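Local atomic coordinates of RIM-binding protein, isoform F (PDB entry 6Q9M), a protein that couples synaptic vesicle recruitment to release sites at the active zone, its central fibronectin type III array probably acting as a scaffold. Residues Gly104-Ala118 with Pro195-Gly207; Pro241-Val247 with Ala279-Ser291. All coordinates share one frame; numbering follows the deposited sequence.

Contact 1: residues Gly104-Ala118 with Pro195-Gly207; sequences GPSAVRASHITCSSA and PGAYADFRTLTKG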
loop_
_atom_site.group_PDB
_atom_site.type_symbol
_atom_site.label_atom_id
_atom_site.label_comp_id
_atom_site.label_asym_id
_atom_site.label_seq_id
_atom_site.Cartn_x
_atom_site.Cartn_y
_atom_site.Cartn_z
ATOM N N GLY A 104 1.526 -12.510 -9.343
ATOM C CA GLY A 104 1.563 -12.479 -7.902
ATOM C C GLY A 104 1.193 -11.116 -7.355
ATOM O O GLY A 104 0.631 -10.271 -8.059
ATOM N N PRO A 105 1.497 -10.883 -6.079
ATOM C CA PRO A 105 1.187 -9.588 -5.458
ATOM C C PRO A 105 1.864 -8.421 -6.174
ATOM O O PRO A 105 2.826 -8.581 -6.925
ATOM C CB PRO A 105 1.723 -9.742 -4.029
ATOM C CG PRO A 105 1.861 -11.210 -3.811
ATOM C CD PRO A 105 2.140 -11.819 -5.143
ATOM N N SER A 106 1.331 -7.224 -5.930
ATOM C CA SER A 106 1.865 -5.981 -6.471
ATOM C C SER A 106 1.686 -4.877 -5.442
ATOM O O SER A 106 1.040 -5.057 -4.407
ATOM C CB SER A 106 1.167 -5.577 -7.778
ATOM O OG SER A 106 -0.159 -5.106 -7.536
ATOM N N ALA A 107 2.230 -3.708 -5.761
ATOM C CA ALA A 107 2.073 -2.511 -4.932
ATOM C C ALA A 107 2.510 -2.751 -3.488
ATOM O O ALA A 107 1.865 -2.302 -2.543
ATOM C CB ALA A 107 0.628 -1.990 -4.982
ATOM N N VAL A 108 3.620 -3.468 -3.317
ATOM C CA VAL A 108 4.167 -3.726 -1.989
ATOM C C VAL A 108 4.676 -2.419 -1.390
ATOM O O VAL A 108 5.484 -1.714 -2.002
ATOM C CB VAL A 108 5.296 -4.763 -2.079
ATOM C CG1 VAL A 108 5.919 -5.002 -0.690
ATOM C CG2 VAL A 108 4.777 -6.081 -2.702
ATOM N N ARG A 109 4.199 -2.072 -0.195
ATOM C CA ARG A 109 4.558 -0.787 0.395
ATOM C C ARG A 109 4.900 -0.957 1.864
ATOM O O ARG A 109 4.299 -1.774 2.567
ATOM C CB ARG A 109 3.427 0.265 0.301
ATOM C CG ARG A 109 2.621 0.276 -0.988
ATOM C CD ARG A 109 1.332 1.131 -0.861
ATOM N NE ARG A 109 0.198 0.460 -0.204
ATOM C CZ ARG A 109 -0.560 -0.490 -0.760
ATOM N NH1 ARG A 109 -0.311 -0.918 -1.991
ATOM N NH2 ARG A 109 -1.569 -1.022 -0.082
ATOM N N ALA A 110 5.842 -0.137 2.327
ATOM C CA ALA A 110 6.207 -0.048 3.733
ATOM C C ALA A 110 5.695 1.272 4.278
ATOM O O ALA A 110 5.841 2.311 3.627
ATOM C CB ALA A 110 7.721 -0.134 3.929
ATOM N N SER A 111 5.088 1.228 5.462
ATOM C CA SER A 111 4.577 2.432 6.105
ATOM C C SER A 111 4.723 2.271 7.611
ATOM O O SER A 111 5.147 1.220 8.101
ATOM C CB SER A 111 3.121 2.708 5.711
ATOM O OG SER A 111 2.276 1.682 6.201
ATOM N N HIS A 112 4.372 3.331 8.343
ATOM C CA HIS A 112 4.484 3.347 9.802
ATOM C C HIS A 112 5.858 2.831 10.236
ATOM O O HIS A 112 5.991 1.928 11.067
ATOM C CB HIS A 112 3.351 2.547 10.444
ATOM C CG HIS A 112 1.992 3.134 10.215
ATOM N ND1 HIS A 112 1.156 2.709 9.201
ATOM C CD2 HIS A 112 1.319 4.108 10.873
ATOM C CE1 HIS A 112 0.026 3.392 9.250
ATOM N NE2 HIS A 112 0.100 4.248 10.253
ATOM N N ILE A 113 6.888 3.387 9.618
ATOM C CA ILE A 113 8.248 2.922 9.830
ATOM C C ILE A 113 8.779 3.494 11.136
ATOM O O ILE A 113 8.657 4.695 11.393
ATOM C CB ILE A 113 9.137 3.327 8.643
ATOM C CG1 ILE A 113 8.585 2.714 7.347
ATOM C CG2 ILE A 113 10.604 2.941 8.910
ATOM C CD1 ILE A 113 9.372 3.088 6.101
ATOM N N THR A 114 9.369 2.640 11.961
ATOM C CA THR A 114 10.077 3.071 13.157
ATOM C C THR A 114 11.527 2.587 13.060
ATOM O O THR A 114 11.969 2.081 12.019
ATOM C CB THR A 114 9.391 2.552 14.429
ATOM O OG1 THR A 114 9.521 1.122 14.509
ATOM C CG2 THR A 114 7.937 2.923 14.433
ATOM N N CYS A 115 12.269 2.711 14.159
ATOM C CA CYS A 115 13.645 2.219 14.158
ATOM C C CYS A 115 13.719 0.697 14.173
ATOM O O CYS A 115 14.789 0.139 13.906
ATOM C CB CYS A 115 14.429 2.785 15.338
ATOM S SG CYS A 115 13.542 2.707 16.872
ATOM N N SER A 116 12.620 0.011 14.498
ATOM C CA SER A 116 12.663 -1.433 14.652
ATOM C C SER A 116 11.522 -2.167 13.961
ATOM O O SER A 116 11.412 -3.390 14.123
ATOM C CB SER A 116 12.646 -1.796 16.129
ATOM O OG SER A 116 11.363 -1.517 16.639
ATOM N N SER A 117 10.673 -1.478 13.204
ATOM C CA SER A 117 9.478 -2.126 12.685
ATOM C C SER A 117 8.911 -1.326 11.521
ATOM O O SER A 117 9.262 -0.165 11.306
ATOM C CB SER A 117 8.430 -2.279 13.782
ATOM O OG SER A 117 7.882 -1.011 14.105
ATOM N N ALA A 118 7.996 -1.961 10.790
ATOM C CA ALA A 118 7.310 -1.331 9.670
ATOM C C ALA A 118 6.034 -2.111 9.389
ATOM O O ALA A 118 5.950 -3.308 9.672
ATOM C CB ALA A 118 8.199 -1.277 8.416
ATOM N N PRO A 195 6.480 -15.718 -7.761
ATOM C CA PRO A 195 6.353 -14.364 -8.310
ATOM C C PRO A 195 5.888 -13.340 -7.269
ATOM O O PRO A 195 4.975 -13.627 -6.488
ATOM C CB PRO A 195 5.304 -14.530 -9.423
ATOM C CG PRO A 195 5.098 -16.037 -9.594
ATOM C CD PRO A 195 6.113 -16.744 -8.749
ATOM N N GLY A 196 6.511 -12.167 -7.260
ATOM C CA GLY A 196 6.135 -11.133 -6.312
ATOM C C GLY A 196 6.999 -9.899 -6.477
ATOM O O GLY A 196 8.117 -9.957 -7.002
ATOM N N ALA A 197 6.452 -8.776 -6.012
ATOM C CA ALA A 197 7.110 -7.481 -6.058
ATOM C C ALA A 197 7.824 -7.216 -4.734
ATOM O O ALA A 197 7.815 -8.045 -3.814
ATOM C CB ALA A 197 6.097 -6.376 -6.369
ATOM N N TYR A 198 8.437 -6.033 -4.630
ATOM C CA TYR A 198 9.255 -5.714 -3.465
ATOM C C TYR A 198 9.182 -4.226 -3.147
ATOM O O TYR A 198 8.818 -3.402 -3.990
ATOM C CB TYR A 198 10.717 -6.135 -3.677
ATOM C CG TYR A 198 11.527 -5.234 -4.602
ATOM C CD1 TYR A 198 12.131 -4.068 -4.133
ATOM C CD2 TYR A 198 11.728 -5.579 -5.933
ATOM C CE1 TYR A 198 12.890 -3.255 -4.979
ATOM C CE2 TYR A 198 12.483 -4.775 -6.787
ATOM C CZ TYR A 198 13.060 -3.615 -6.308
ATOM O OH TYR A 198 13.803 -2.819 -7.163
ATOM N N ALA A 199 9.594 -3.889 -1.926
ATOM C CA ALA A 199 9.696 -2.502 -1.497
ATOM C C ALA A 199 11.002 -2.301 -0.743
ATOM O O ALA A 199 11.409 -3.153 0.049
ATOM C CB ALA A 199 8.514 -2.105 -0.603
ATOM N N ASP A 200 11.656 -1.176 -1.000
ATOM C CA ASP A 200 12.857 -0.782 -0.284
ATOM C C ASP A 200 12.513 0.346 0.678
ATOM O O ASP A 200 11.812 1.291 0.304
ATOM C CB ASP A 200 13.957 -0.317 -1.248
ATOM C CG ASP A 200 14.528 -1.459 -2.088
ATOM O OD1 ASP A 200 14.577 -2.621 -1.595
ATOM O OD2 ASP A 200 14.929 -1.191 -3.246
ATOM N N PHE A 201 13.010 0.249 1.911
ATOM C CA PHE A 201 12.818 1.301 2.901
ATOM C C PHE A 201 13.960 1.232 3.903
ATOM O O PHE A 201 14.742 0.279 3.917
ATOM C CB PHE A 201 11.452 1.174 3.602
ATOM C CG PHE A 201 11.371 0.040 4.597
ATOM C CD1 PHE A 201 10.996 -1.238 4.189
ATOM C CD2 PHE A 201 11.647 0.256 5.943
ATOM C CE1 PHE A 201 10.915 -2.286 5.101
ATOM C CE2 PHE A 201 11.572 -0.795 6.875
ATOM C CZ PHE A 201 11.212 -2.067 6.450
ATOM N N ARG A 202 14.060 2.264 4.744
ATOM C CA ARG A 202 15.077 2.343 5.788
ATOM C C ARG A 202 14.418 2.566 7.140
ATOM O O ARG A 202 13.457 3.335 7.243
ATOM C CB ARG A 202 16.071 3.479 5.533
ATOM C CG ARG A 202 17.149 3.544 6.621
ATOM C CD ARG A 202 18.085 4.747 6.524
ATOM N NE ARG A 202 18.360 5.183 5.161
ATOM C CZ ARG A 202 19.512 4.968 4.538
ATOM N NH1 ARG A 202 20.479 4.311 5.160
ATOM N NH2 ARG A 202 19.696 5.406 3.298
ATOM N N THR A 203 14.923 1.905 8.183
ATOM C CA THR A 203 14.344 2.172 9.492
ATOM C C THR A 203 14.789 3.543 10.003
ATOM O O THR A 203 15.741 4.142 9.502
ATOM C CB THR A 203 14.697 1.068 10.490
ATOM O OG1 THR A 203 16.101 0.743 10.425
ATOM C CG2 THR A 203 13.865 -0.169 10.192
ATOM N N LEU A 204 14.047 4.066 10.977
ATOM C CA LEU A 204 14.382 5.353 11.574
ATOM C C LEU A 204 15.621 5.218 12.462
ATOM O O LEU A 204 16.043 4.120 12.831
ATOM C CB LEU A 204 13.205 5.902 12.377
ATOM C CG LEU A 204 11.860 6.093 11.670
ATOM C CD1 LEU A 204 10.858 6.598 12.670
ATOM C CD2 LEU A 204 11.954 7.053 10.480
ATOM N N THR A 205 16.163 6.366 12.860
ATOM C CA THR A 205 17.381 6.424 13.660
ATOM C C THR A 205 17.029 6.467 15.140
ATOM O O THR A 205 16.115 7.182 15.555
ATOM C CB THR A 205 18.238 7.639 13.287
ATOM O OG1 THR A 205 18.290 7.774 11.858
ATOM C CG2 THR A 205 19.664 7.462 13.810
ATOM N N LYS A 206 17.754 5.677 15.926
ATOM C CA LYS A 206 17.439 5.492 17.338
ATOM C C LYS A 206 17.507 6.800 18.118
ATOM O O LYS A 206 16.493 7.282 18.636
ATOM C CB LYS A 206 18.396 4.461 17.934
ATOM C CG LYS A 206 19.867 4.772 17.634
ATOM C CD LYS A 206 20.684 3.552 17.230
ATOM C CE LYS A 206 21.856 3.969 16.345
ATOM N NZ LYS A 206 21.394 4.376 14.976
ATOM N N GLY A 207 18.697 7.382 18.233
ATOM C CA GLY A 207 18.862 8.525 19.115
ATOM C C GLY A 207 18.921 9.902 18.500
ATOM O O GLY A 207 18.950 10.898 19.229
#
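Phe-201 and Ile-113 meet at one edge of a fibronectin type III β-sandwich, and they illustrate how side chains can close such a domain where its two sheets are not joined strand to strand. Strand 106-111 borders a three-stranded sheet and strand 198-202 a four-stranded one; the two run nearly parallel, 24° apart, with axes 5.7 Å from each other at closest. With CG lodged between the backbone N and the carbonyl carbon (chi1 74°), the Phe-201 ring lies among aliphatic groups. Ala-110 CB touches its CD1 at 3.5 Å, while Ile-113 CD1 meets its CD2 and Ala-118 CB reaches CZ, each approaching obliquely. Leu-155, Ile-152 and Val-163 add further contacts to the same ring. The two branches of Ile-113 divide the work: while CD1 packs on the ring, CG2 rests 3.3 Å from Arg-202 O, against the opposing backbone. Val-108 straddles its partners in a similar way, CG1 lying 3.9 Å from Ala-199 CB and CG2 equally far from Ala-197 CB. Thr-203 sends OG1 to Ala-156 O and Thr-159 N. Beyond the strands one backbone bond joins the apolar packing: Leu-204 lays CD1 against Ile-113 O, and its N donates a nearly straight 3.1 Å bond to Thr-114 O, arriving from above the carbonyl group, 63° out of its plane.

Contact 2: residues Pro241-Val247 with Ala279-Ser291; sequences PVTGYAV and AVTIRTKSRDSQS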
loop_
_atom_site.group_PDB
_atom_site.type_symbol
_atom_site.label_atom_id
_atom_site.label_comp_id
_atom_site.label_asym_id
_atom_site.label_seq_id
_atom_site.Cartn_x
_atom_site.Cartn_y
_atom_site.Cartn_z
ATOM N N PRO A 241 10.928 16.537 18.215
ATOM C CA PRO A 241 11.327 17.906 18.586
ATOM C C PRO A 241 12.167 18.552 17.484
ATOM O O PRO A 241 13.262 19.058 17.722
ATOM C CB PRO A 241 12.135 17.711 19.879
ATOM C CG PRO A 241 12.409 16.226 19.970
ATOM C CD PRO A 241 11.336 15.534 19.214
ATOM N N VAL A 242 11.601 18.561 16.282
ATOM C CA VAL A 242 12.276 19.081 15.100
ATOM C C VAL A 242 12.325 20.600 15.112
ATOM O O VAL A 242 11.299 21.273 15.248
ATOM C CB VAL A 242 11.591 18.547 13.840
ATOM C CG1 VAL A 242 12.031 19.290 12.611
ATOM C CG2 VAL A 242 11.879 17.052 13.734
ATOM N N THR A 243 13.536 21.152 14.995
ATOM C CA THR A 243 13.733 22.602 14.915
ATOM C C THR A 243 13.414 23.145 13.521
ATOM O O THR A 243 12.590 24.058 13.349
ATOM C CB THR A 243 15.196 22.938 15.212
ATOM O OG1 THR A 243 16.000 22.117 14.371
ATOM C CG2 THR A 243 15.573 22.721 16.623
ATOM N N GLY A 244 14.082 22.586 12.508
ATOM C CA GLY A 244 14.159 23.190 11.190
ATOM C C GLY A 244 15.037 22.354 10.276
ATOM O O GLY A 244 15.108 21.136 10.453
ATOM N N TYR A 245 15.721 22.975 9.312
ATOM C CA TYR A 245 16.530 22.230 8.352
ATOM C C TYR A 245 17.776 23.018 7.975
ATOM O O TYR A 245 17.906 24.202 8.288
ATOM C CB TYR A 245 15.725 21.872 7.087
ATOM C CG TYR A 245 14.519 21.043 7.428
ATOM C CD1 TYR A 245 14.629 19.672 7.617
ATOM C CD2 TYR A 245 13.286 21.638 7.627
ATOM C CE1 TYR A 245 13.533 18.907 7.961
ATOM C CE2 TYR A 245 12.182 20.882 7.974
ATOM C CZ TYR A 245 12.311 19.517 8.139
ATOM O OH TYR A 245 11.208 18.763 8.477
ATOM N N ALA A 246 18.732 22.318 7.361
ATOM C CA ALA A 246 19.972 22.914 6.876
ATOM C C ALA A 246 20.381 22.237 5.574
ATOM O O ALA A 246 20.317 21.008 5.458
ATOM C CB ALA A 246 21.100 22.800 7.909
ATOM N N VAL A 247 20.792 23.034 4.593
ATOM C CA VAL A 247 21.138 22.480 3.285
ATOM C C VAL A 247 22.659 22.422 3.050
ATOM O O VAL A 247 23.374 23.416 3.174
ATOM C CB VAL A 247 20.419 23.263 2.156
ATOM C CG1 VAL A 247 19.005 22.753 2.008
ATOM C CG2 VAL A 247 20.381 24.753 2.450
ATOM N N ALA A 279 23.893 18.987 -6.659
ATOM C CA ALA A 279 23.912 17.697 -5.973
ATOM C C ALA A 279 24.402 17.808 -4.514
ATOM O O ALA A 279 25.455 17.263 -4.157
ATOM C CB ALA A 279 24.782 16.708 -6.755
ATOM N N VAL A 280 23.626 18.517 -3.689
ATOM C CA VAL A 280 23.921 18.736 -2.275
ATOM C C VAL A 280 22.818 18.048 -1.453
ATOM O O VAL A 280 21.800 17.611 -1.991
ATOM C CB VAL A 280 24.102 20.245 -1.941
ATOM C CG1 VAL A 280 24.044 20.571 -0.420
ATOM C CG2 VAL A 280 25.455 20.730 -2.509
ATOM N N THR A 281 23.073 17.883 -0.153
ATOM C CA THR A 281 22.212 17.203 0.810
ATOM C C THR A 281 21.576 18.187 1.799
ATOM O O THR A 281 21.990 19.347 1.914
ATOM C CB THR A 281 23.022 16.138 1.572
ATOM O OG1 THR A 281 23.989 15.544 0.700
ATOM C CG2 THR A 281 22.123 15.050 2.051
ATOM N N ILE A 282 20.527 17.707 2.492
ATOM C CA ILE A 282 19.831 18.434 3.553
ATOM C C ILE A 282 19.930 17.666 4.863
ATOM O O ILE A 282 19.935 16.430 4.893
ATOM C CB ILE A 282 18.344 18.681 3.222
ATOM C CG1 ILE A 282 18.205 19.297 1.837
ATOM C CG2 ILE A 282 17.680 19.564 4.278
ATOM C CD1 ILE A 282 17.545 18.382 0.900
ATOM N N ARG A 283 20.000 18.413 5.957
ATOM C CA ARG A 283 20.059 17.854 7.294
ATOM C C ARG A 283 18.877 18.334 8.120
ATOM O O ARG A 283 18.523 19.518 8.067
ATOM C CB ARG A 283 21.352 18.270 7.978
ATOM C CG ARG A 283 22.530 17.453 7.571
ATOM C CD ARG A 283 23.688 18.392 7.224
ATOM N NE ARG A 283 24.760 17.624 6.618
ATOM C CZ ARG A 283 25.926 18.121 6.257
ATOM N NH1 ARG A 283 26.167 19.409 6.417
ATOM N NH2 ARG A 283 26.819 17.328 5.699
ATOM N N THR A 284 18.245 17.418 8.853
ATOM C CA THR A 284 17.256 17.824 9.842
ATOM C C THR A 284 17.952 18.264 11.121
ATOM O O THR A 284 18.766 17.527 11.694
ATOM C CB THR A 284 16.277 16.700 10.164
ATOM O OG1 THR A 284 15.722 16.184 8.949
ATOM C CG2 THR A 284 15.154 17.238 11.037
ATOM N N LYS A 285 17.577 19.436 11.603
ATOM C CA LYS A 285 18.105 20.007 12.829
ATOM C C LYS A 285 17.071 19.751 13.923
ATOM O O LYS A 285 15.866 19.791 13.670
ATOM C CB LYS A 285 18.367 21.512 12.604
ATOM C CG LYS A 285 18.851 22.404 13.771
ATOM C CD LYS A 285 19.636 21.712 14.888
ATOM C CE LYS A 285 20.593 22.685 15.567
ATOM N NZ LYS A 285 19.890 23.844 16.202
ATOM N N SER A 286 17.531 19.469 15.136
ATOM C CA SER A 286 16.605 19.310 16.250
ATOM C C SER A 286 17.215 19.948 17.492
ATOM O O SER A 286 18.214 20.669 17.420
ATOM C CB SER A 286 16.229 17.836 16.471
ATOM O OG SER A 286 16.984 17.251 17.523
ATOM N N ARG A 287 16.611 19.637 18.644
ATOM C CA ARG A 287 16.720 20.499 19.816
ATOM C C ARG A 287 18.161 20.675 20.277
ATOM O O ARG A 287 18.531 21.764 20.734
ATOM C CB ARG A 287 15.852 19.943 20.952
ATOM C CG ARG A 287 16.191 18.518 21.445
ATOM C CD ARG A 287 15.600 17.419 20.562
ATOM N NE ARG A 287 15.586 16.092 21.186
ATOM C CZ ARG A 287 15.729 14.949 20.512
ATOM N NH1 ARG A 287 15.696 13.787 21.153
ATOM N NH2 ARG A 287 15.907 14.965 19.193
ATOM N N ASP A 288 18.998 19.639 20.152
ATOM C CA ASP A 288 20.418 19.785 20.449
ATOM C C ASP A 288 21.341 19.196 19.384
ATOM O O ASP A 288 22.550 19.135 19.616
ATOM C CB ASP A 288 20.762 19.149 21.802
ATOM C CG ASP A 288 19.872 19.640 22.938
ATOM O OD1 ASP A 288 18.707 19.201 23.032
ATOM O OD2 ASP A 288 20.344 20.458 23.757
ATOM N N SER A 289 20.836 18.782 18.221
ATOM C CA SER A 289 21.697 18.096 17.260
ATOM C C SER A 289 21.072 18.148 15.862
ATOM O O SER A 289 19.911 18.515 15.701
ATOM C CB SER A 289 21.954 16.653 17.684
ATOM O OG SER A 289 22.777 15.987 16.746
ATOM N N GLN A 290 21.831 17.685 14.870
ATOM C CA GLN A 290 21.454 17.620 13.479
ATOM C C GLN A 290 21.578 16.154 13.034
ATOM O O GLN A 290 22.521 15.435 13.394
ATOM C CB GLN A 290 22.297 18.612 12.639
ATOM C CG GLN A 290 23.782 18.334 12.460
ATOM C CD GLN A 290 24.160 17.362 11.330
ATOM O OE1 GLN A 290 23.939 17.636 10.191
ATOM N NE2 GLN A 290 24.911 16.358 11.642
ATOM N N SER A 291 20.556 15.686 12.317
ATOM C CA SER A 291 20.484 14.371 11.692
ATOM C C SER A 291 21.639 14.080 10.743
ATOM O O SER A 291 22.387 14.982 10.355
ATOM C CB SER A 291 19.170 14.229 10.908
ATOM O OG SER A 291 19.254 14.856 9.668
#
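Tyr-245 and Thr-284 stand side by side on one face of an antiparallel pair, pointing the same way. Thr-284 holds OG1 anti to its carbonyl carbon (chi1 -52°), which places that atom at the ring edge, 3.6 Å from Tyr-245 CE1. The polar ends are engaged further off: the tyrosine hydroxyl bonds to Val-233 N and Pro-260 O, the threonine hydroxyl to Asp-210 O, and Trp-230 meets the ring edge-to-face. Ala-246 and Arg-283 exchange two backbone bonds, and Lys-285 N donates to Gly-244 O. Val-242 crosses Thr-284 at about a right angle, whereas Val-247 and Ile-282 lie alongside, CG1 to CG1 at 3.6 Å. At the other end Pro-241 sets CG over one face of the Arg-287 guanidinium, 3.3 Å above its plane and toward the rim; Arg-287 NH2 bonds to Ser-286 OG, which probably limits its rotation. Thr-243 N donates to Lys-285 O at 3.0 Å, and its methyl CG2 sits 3.3 Å from Ser-286 C. A glycine here would probably leave that backbone without its methyl cover and the local chain freer to flex. Because Thr-243 and Gly-244 both face Lys-285, the pairing slips by one residue, a classic beta bulge in this immunoglobulin-like domain.

Contacts 1 and 2 share no strand and belong to successive domains, their centres about 24 Å apart and their nearest atoms about 5 Å apart without touching. Contact 1 lies toward the surface and spans two sheets, so aliphatic and aromatic side chains carry it and backbone bonding is confined to the loops at its end. Contact 2, partly buried, lies within one sheet: a ladder of main-chain bonds sets the register, and side chains fill in on either face. Asp-210 touches both, its side chain bonding to Thr-205 of the 195-207 segment and its carbonyl oxygen to Thr-284 of the 279-291 segment.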